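Local coordinates for Zn-dependent hydrolase of metallo-beta-lactamase superfamily TM0207 (Thermotoga maritima, PDB 1VJN), which probably acts as a zinc-dependent hydrolase of the metallo-beta-lactamase superfamily, although its substrate is not known, at residues G115-L121 against E138-V144; K87-T93 against N106-E112. All blocks are in the same frame, centred on the assembly; numbering follows the deposited sequence.

Overall arrangement
Interactions 1 and 2 lie in the same mixed sheet of the metallo-hydrolase/oxidoreductase fold, with centres about 10 Å apart. Interaction 2 is the antiparallel hairpin of strands 86-95 and 105-113. Interaction 1 is the parallel pair of strands 116-120 and 141-145. Strand 116-120 runs beside 105-113, so the two contacts are continuous. V118 O lies 2.7 Å from F111 N, a probable hydrogen bond. K117 NZ and E112 OE2 form a salt bridge of 2.7 Å. C119 SG packs on V108 CG1 at 3.5 Å. H120 and L121 precede the chain around D123 and H126. Interaction 2 is hydrogen-bonded to that chain: N106 OD1 accepts from D123 N, and T93 O from H126 NE2.

Interaction 1: G115-L121 against E138-V144; sequences GIKVCHL and EIDVLLV
L121 and L142 meet through their CD1 methyls, 3.5 Å apart, with the side chains crossing at a slant. L121 CD1 also reaches V144 CG2 at 3.7 Å. C119 lies on the same side of the sheet. Its CB touches L142 CD1 and, at 3.7 Å, I139 CG1. V118 and V141 lie side by side on the other face. There the ring of H120 receives L143 CD1 obliquely, nearest its CD2, and the two side chains cross at about a right angle.

The strands are parallel and in register from V118-V141 to H120-L143. C119 is gripped at both backbone polar atoms: its N donates to V141 O and its O accepts from L143 N at 2.8 Å. At the polar edge K117 O accepts from both D140 N and V141 N. The D140 carboxylate turns back beside its own backbone N (chi1 -60°), which brings OD2 to K117 N at 2.8 Å through the anti lone pair. The side chain thus extends the backbone bonding just ahead of the start of strand 141-145. K117 NZ does not touch the D140 carboxylate; it makes a salt bridge with E112.

The contact joins the two strands of a beta-alpha-beta crossover through helix 130-136. L121, L142 and V144 pack against helix 154-163. V141, L143 and V144 touch strand 168-172, while C119 and I139 meet strand 105-113.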
loop_
_atom_site.group_PDB
_atom_site.type_symbol
_atom_site.label_atom_id
_atom_site.label_comp_id
_atom_site.label_asym_id
_atom_site.label_seq_id
_atom_site.Cartn_x
_atom_site.Cartn_y
_atom_site.Cartn_z
ATOM N N GLY A 115 -5.519 -1.015 16.443
ATOM C CA GLY A 115 -4.706 -2.234 16.552
ATOM C C GLY A 115 -4.513 -3.017 15.239
ATOM O O GLY A 115 -4.522 -4.243 15.235
ATOM N N ILE A 116 -4.376 -2.308 14.125
ATOM C CA ILE A 116 -4.077 -2.917 12.831
ATOM C C ILE A 116 -2.944 -2.082 12.255
ATOM O O ILE A 116 -2.978 -0.842 12.373
ATOM C CB ILE A 116 -5.325 -2.925 11.895
ATOM C CG1 ILE A 116 -6.458 -3.775 12.508
ATOM C CG2 ILE A 116 -4.961 -3.485 10.504
ATOM C CD1 ILE A 116 -7.714 -3.953 11.619
ATOM N N LYS A 117 -1.931 -2.751 11.701
ATOM C CA LYS A 117 -0.826 -2.091 11.029
ATOM C C LYS A 117 -0.930 -2.345 9.535
ATOM O O LYS A 117 -0.957 -3.491 9.060
ATOM C CB LYS A 117 0.548 -2.578 11.536
ATOM C CG LYS A 117 0.983 -1.995 12.867
ATOM C CD LYS A 117 1.959 -2.929 13.539
ATOM C CE LYS A 117 2.610 -2.307 14.754
ATOM N NZ LYS A 117 1.736 -2.447 15.966
ATOM N N VAL A 118 -1.000 -1.254 8.794
ATOM C CA VAL A 118 -1.139 -1.296 7.357
ATOM C C VAL A 118 0.129 -0.741 6.777
ATOM O O VAL A 118 0.642 0.275 7.281
ATOM C CB VAL A 118 -2.347 -0.456 6.890
ATOM C CG1 VAL A 118 -2.505 -0.541 5.363
ATOM C CG2 VAL A 118 -3.625 -0.915 7.597
ATOM N N CYS A 119 0.637 -1.399 5.735
ATOM C CA CYS A 119 1.870 -0.992 5.036
ATOM C C CYS A 119 1.693 -0.821 3.534
ATOM O O CYS A 119 1.363 -1.748 2.819
ATOM C CB CYS A 119 3.008 -2.013 5.273
ATOM S SG CYS A 119 4.625 -1.520 4.623
ATOM N N HIS A 120 2.038 0.361 3.050
ATOM C CA HIS A 120 2.060 0.627 1.629
ATOM C C HIS A 120 3.508 0.660 1.204
ATOM O O HIS A 120 4.279 1.555 1.579
ATOM C CB HIS A 120 1.426 1.980 1.372
ATOM C CG HIS A 120 1.230 2.320 -0.068
ATOM N ND1 HIS A 120 2.275 2.630 -0.914
ATOM C CD2 HIS A 120 0.095 2.508 -0.780
ATOM C CE1 HIS A 120 1.784 2.932 -2.103
ATOM N NE2 HIS A 120 0.461 2.904 -2.037
ATOM N N LEU A 121 3.883 -0.264 0.346
ATOM C CA LEU A 121 5.285 -0.380 -0.002
ATOM C C LEU A 121 5.802 0.541 -1.119
ATOM O O LEU A 121 6.998 0.538 -1.402
ATOM C CB LEU A 121 5.600 -1.829 -0.295
ATOM C CG LEU A 121 5.713 -2.781 0.932
ATOM C CD1 LEU A 121 5.837 -4.212 0.427
ATOM C CD2 LEU A 121 6.875 -2.444 1.895
ATOM N N GLU A 138 6.178 -6.267 12.099
ATOM C CA GLU A 138 5.087 -7.113 11.605
ATOM C C GLU A 138 3.932 -6.285 11.055
ATOM O O GLU A 138 3.574 -5.289 11.629
ATOM C CB GLU A 138 4.631 -8.110 12.665
ATOM C CG GLU A 138 5.792 -9.011 13.071
ATOM C CD GLU A 138 5.364 -10.425 13.397
ATOM O OE1 GLU A 138 4.264 -10.602 13.978
ATOM O OE2 GLU A 138 6.144 -11.351 13.058
ATOM N N ILE A 139 3.413 -6.680 9.893
ATOM C CA ILE A 139 2.342 -5.979 9.198
ATOM C C ILE A 139 1.074 -6.850 9.182
ATOM O O ILE A 139 1.139 -8.058 8.983
ATOM C CB ILE A 139 2.810 -5.636 7.770
ATOM C CG1 ILE A 139 3.925 -4.571 7.838
ATOM C CG2 ILE A 139 1.687 -5.143 6.930
ATOM C CD1 ILE A 139 3.660 -3.427 8.833
ATOM N N ASP A 140 -0.082 -6.223 9.380
ATOM C CA ASP A 140 -1.372 -6.897 9.226
ATOM C C ASP A 140 -1.928 -6.859 7.807
ATOM O O ASP A 140 -2.422 -7.861 7.293
ATOM C CB ASP A 140 -2.371 -6.257 10.183
ATOM C CG ASP A 140 -1.924 -6.383 11.625
ATOM O OD1 ASP A 140 -1.550 -7.507 12.014
ATOM O OD2 ASP A 140 -1.865 -5.416 12.418
ATOM N N VAL A 141 -1.881 -5.693 7.188
ATOM C CA VAL A 141 -2.332 -5.511 5.820
ATOM C C VAL A 141 -1.191 -4.932 5.005
ATOM O O VAL A 141 -0.724 -3.815 5.286
ATOM C CB VAL A 141 -3.560 -4.548 5.713
ATOM C CG1 VAL A 141 -4.073 -4.484 4.279
ATOM C CG2 VAL A 141 -4.654 -4.964 6.602
ATOM N N LEU A 142 -0.735 -5.691 4.015
ATOM C CA LEU A 142 0.353 -5.296 3.145
ATOM C C LEU A 142 -0.120 -4.954 1.708
ATOM O O LEU A 142 -0.751 -5.763 1.047
ATOM C CB LEU A 142 1.413 -6.413 3.103
ATOM C CG LEU A 142 2.681 -6.084 2.338
ATOM C CD1 LEU A 142 3.411 -4.867 2.924
ATOM C CD2 LEU A 142 3.539 -7.324 2.386
ATOM N N LEU A 143 0.237 -3.763 1.245
ATOM C CA LEU A 143 0.004 -3.329 -0.129
ATOM C C LEU A 143 1.338 -3.444 -0.849
ATOM O O LEU A 143 2.296 -2.729 -0.507
ATOM C CB LEU A 143 -0.507 -1.903 -0.149
ATOM C CG LEU A 143 -1.675 -1.631 0.834
ATOM C CD1 LEU A 143 -2.055 -0.141 0.788
ATOM C CD2 LEU A 143 -2.847 -2.453 0.555
ATOM N N VAL A 144 1.420 -4.361 -1.822
ATOM C CA VAL A 144 2.750 -4.787 -2.326
ATOM C C VAL A 144 2.760 -4.811 -3.876
ATOM O O VAL A 144 1.857 -5.349 -4.476
ATOM C CB VAL A 144 3.173 -6.181 -1.693
ATOM C CG1 VAL A 144 2.251 -7.268 -2.111
ATOM C CG2 VAL A 144 4.575 -6.599 -2.104
#

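Interaction 2: K87-T93 against N106-E112; sequences KIKGVET and NIVFVFE
The rings of F109 and F111 lie on the same face of the hairpin as I88. I88 CG1 approaches F111 CD1 obliquely at 3.7 Å, and its CG2 reaches both rings. G90 CA sits obliquely against F109 CD1, also at 3.7 Å. One face of the F109 ring carries I107 CG2, 3.5 Å above the plane and offset toward the rim. G90, without a side chain, lets I107 CG2 and the F109 ring come close to its CA.

The amide of N106 is the other flat group. Its ND2 donates a nearly straight bond to T93 OG1, 3.0 Å away and almost in the amide plane. T93 OG1 stands between its backbone N and carbonyl carbon (chi1 60°), facing the asparagine. T93 N bonds to N106 O. The amide is further fixed by L121 O at ND2 and by D123 N at OD1. T93 CG2 packs tightly on V108 CG2 at 3.5 Å.

Between the ends, K89 with V110 and V91 with V108 are hydrogen-bonded pairs. V110 N to K89 O is the shortest bond between the two segments, 2.7 Å. At the far end K87 runs alongside E112. K87 NZ and E112 OE1 form a long salt bridge of 3.7 Å, while E112 OE2 is held by K117.

The hairpin belongs to one sheet of the alpha-beta/beta-alpha sandwich, between helix 130-136 and the other sheet. V91, T93, V108 and V110 touch helix 130-136. On the other side I88, F109 and F111 pack on strand 52-54, and F111 also on 22-27, both of the second sheet.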
loop_
_atom_site.group_PDB
_atom_site.type_symbol
_atom_site.label_atom_id
_atom_site.label_comp_id
_atom_site.label_asym_id
_atom_site.label_seq_id
_atom_site.Cartn_x
_atom_site.Cartn_y
_atom_site.Cartn_z
ATOM N N LYS A 87 -0.779 6.866 14.154
ATOM C CA LYS A 87 0.681 6.848 14.071
ATOM C C LYS A 87 1.106 6.469 12.639
ATOM O O LYS A 87 0.671 5.445 12.084
ATOM C CB LYS A 87 1.276 5.853 15.067
ATOM C CG LYS A 87 1.270 6.322 16.515
ATOM C CD LYS A 87 1.304 5.154 17.526
ATOM C CE LYS A 87 2.461 4.132 17.255
ATOM N NZ LYS A 87 2.757 3.226 18.442
ATOM N N ILE A 88 1.916 7.321 12.032
ATOM C CA ILE A 88 2.451 7.054 10.723
ATOM C C ILE A 88 3.958 7.090 10.734
ATOM O O ILE A 88 4.588 7.976 11.346
ATOM C CB ILE A 88 1.950 8.079 9.713
ATOM C CG1 ILE A 88 0.412 8.095 9.650
ATOM C CG2 ILE A 88 2.507 7.787 8.388
ATOM C CD1 ILE A 88 -0.132 9.442 9.367
ATOM N N LYS A 89 4.529 6.171 9.990
ATOM C CA LYS A 89 5.954 6.037 9.912
ATOM C C LYS A 89 6.367 5.893 8.464
ATOM O O LYS A 89 5.820 5.058 7.749
ATOM C CB LYS A 89 6.378 4.819 10.734
ATOM C CG LYS A 89 7.891 4.559 10.714
ATOM C CD LYS A 89 8.335 3.431 11.669
ATOM C CE LYS A 89 9.833 3.579 11.947
ATOM N NZ LYS A 89 10.451 2.513 12.845
ATOM N N GLY A 90 7.340 6.694 8.042
ATOM C CA GLY A 90 7.922 6.638 6.707
ATOM C C GLY A 90 9.328 6.070 6.729
ATOM O O GLY A 90 10.172 6.528 7.516
ATOM N N VAL A 91 9.590 5.099 5.856
ATOM C CA VAL A 91 10.901 4.383 5.848
ATOM C C VAL A 91 11.415 4.452 4.429
ATOM O O VAL A 91 10.733 4.025 3.539
ATOM C CB VAL A 91 10.724 2.906 6.323
ATOM C CG1 VAL A 91 11.969 2.090 6.166
ATOM C CG2 VAL A 91 10.257 2.870 7.745
ATOM N N GLU A 92 12.572 5.072 4.214
ATOM C CA GLU A 92 13.130 5.202 2.882
ATOM C C GLU A 92 13.787 3.873 2.535
ATOM O O GLU A 92 14.491 3.282 3.375
ATOM C CB GLU A 92 14.173 6.320 2.847
ATOM C CG GLU A 92 14.456 6.944 1.485
ATOM C CD GLU A 92 14.998 8.379 1.651
ATOM O OE1 GLU A 92 15.975 8.585 2.434
ATOM O OE2 GLU A 92 14.439 9.316 1.026
ATOM N N THR A 93 13.496 3.380 1.339
ATOM C CA THR A 93 14.082 2.140 0.853
ATOM C C THR A 93 15.016 2.362 -0.314
ATOM O O THR A 93 15.731 1.439 -0.743
ATOM C CB THR A 93 13.029 1.127 0.439
ATOM O OG1 THR A 93 12.168 1.605 -0.613
ATOM C CG2 THR A 93 12.150 0.788 1.558
ATOM N N ASN A 106 12.006 6.201 -2.635
ATOM C CA ASN A 106 10.805 5.411 -2.348
ATOM C C ASN A 106 10.621 5.383 -0.857
ATOM O O ASN A 106 11.497 4.955 -0.116
ATOM C CB ASN A 106 10.880 3.993 -2.917
ATOM C CG ASN A 106 9.581 3.276 -2.822
ATOM O OD1 ASN A 106 8.601 3.624 -3.519
ATOM N ND2 ASN A 106 9.513 2.309 -1.920
ATOM N N ILE A 107 9.486 5.904 -0.415
ATOM C CA ILE A 107 9.169 5.851 0.979
ATOM C C ILE A 107 7.995 4.900 1.168
ATOM O O ILE A 107 6.956 5.084 0.592
ATOM C CB ILE A 107 8.830 7.210 1.499
ATOM C CG1 ILE A 107 9.965 8.200 1.203
ATOM C CG2 ILE A 107 8.593 7.162 3.041
ATOM C CD1 ILE A 107 9.634 9.600 1.514
ATOM N N VAL A 108 8.241 3.900 2.010
ATOM C CA VAL A 108 7.272 2.952 2.532
ATOM C C VAL A 108 6.615 3.619 3.737
ATOM O O VAL A 108 7.294 4.169 4.612
ATOM C CB VAL A 108 8.027 1.676 3.004
ATOM C CG1 VAL A 108 7.165 0.797 3.791
ATOM C CG2 VAL A 108 8.676 0.959 1.814
ATOM N N PHE A 109 5.298 3.608 3.783
ATOM C CA PHE A 109 4.584 4.157 4.927
ATOM C C PHE A 109 3.888 3.090 5.702
ATOM O O PHE A 109 3.300 2.181 5.130
ATOM C CB PHE A 109 3.564 5.214 4.442
ATOM C CG PHE A 109 4.219 6.502 4.059
ATOM C CD1 PHE A 109 4.666 7.361 5.043
ATOM C CD2 PHE A 109 4.416 6.858 2.736
ATOM C CE1 PHE A 109 5.292 8.510 4.718
ATOM C CE2 PHE A 109 5.062 8.037 2.429
ATOM C CZ PHE A 109 5.480 8.848 3.388
ATOM N N VAL A 110 3.930 3.202 7.014
ATOM C CA VAL A 110 3.249 2.281 7.864
ATOM C C VAL A 110 2.195 3.062 8.674
ATOM O O VAL A 110 2.496 4.065 9.293
ATOM C CB VAL A 110 4.236 1.578 8.779
ATOM C CG1 VAL A 110 3.534 0.566 9.645
ATOM C CG2 VAL A 110 5.307 0.869 7.961
ATOM N N PHE A 111 0.974 2.584 8.659
ATOM C CA PHE A 111 -0.132 3.211 9.391
ATOM C C PHE A 111 -0.574 2.270 10.512
ATOM O O PHE A 111 -0.855 1.081 10.288
ATOM C CB PHE A 111 -1.285 3.514 8.446
ATOM C CG PHE A 111 -0.840 4.181 7.190
ATOM C CD1 PHE A 111 -0.654 5.554 7.154
ATOM C CD2 PHE A 111 -0.584 3.447 6.057
ATOM C CE1 PHE A 111 -0.239 6.171 6.020
ATOM C CE2 PHE A 111 -0.154 4.066 4.914
ATOM C CZ PHE A 111 0.034 5.418 4.892
ATOM N N GLU A 112 -0.615 2.805 11.720
ATOM C CA GLU A 112 -0.943 2.015 12.897
ATOM C C GLU A 112 -2.210 2.601 13.471
ATOM O O GLU A 112 -2.222 3.758 13.879
ATOM C CB GLU A 112 0.211 2.051 13.902
ATOM C CG GLU A 112 0.018 1.171 15.133
ATOM C CD GLU A 112 1.332 0.777 15.830
ATOM O OE1 GLU A 112 2.435 1.179 15.382
ATOM O OE2 GLU A 112 1.267 0.035 16.839
#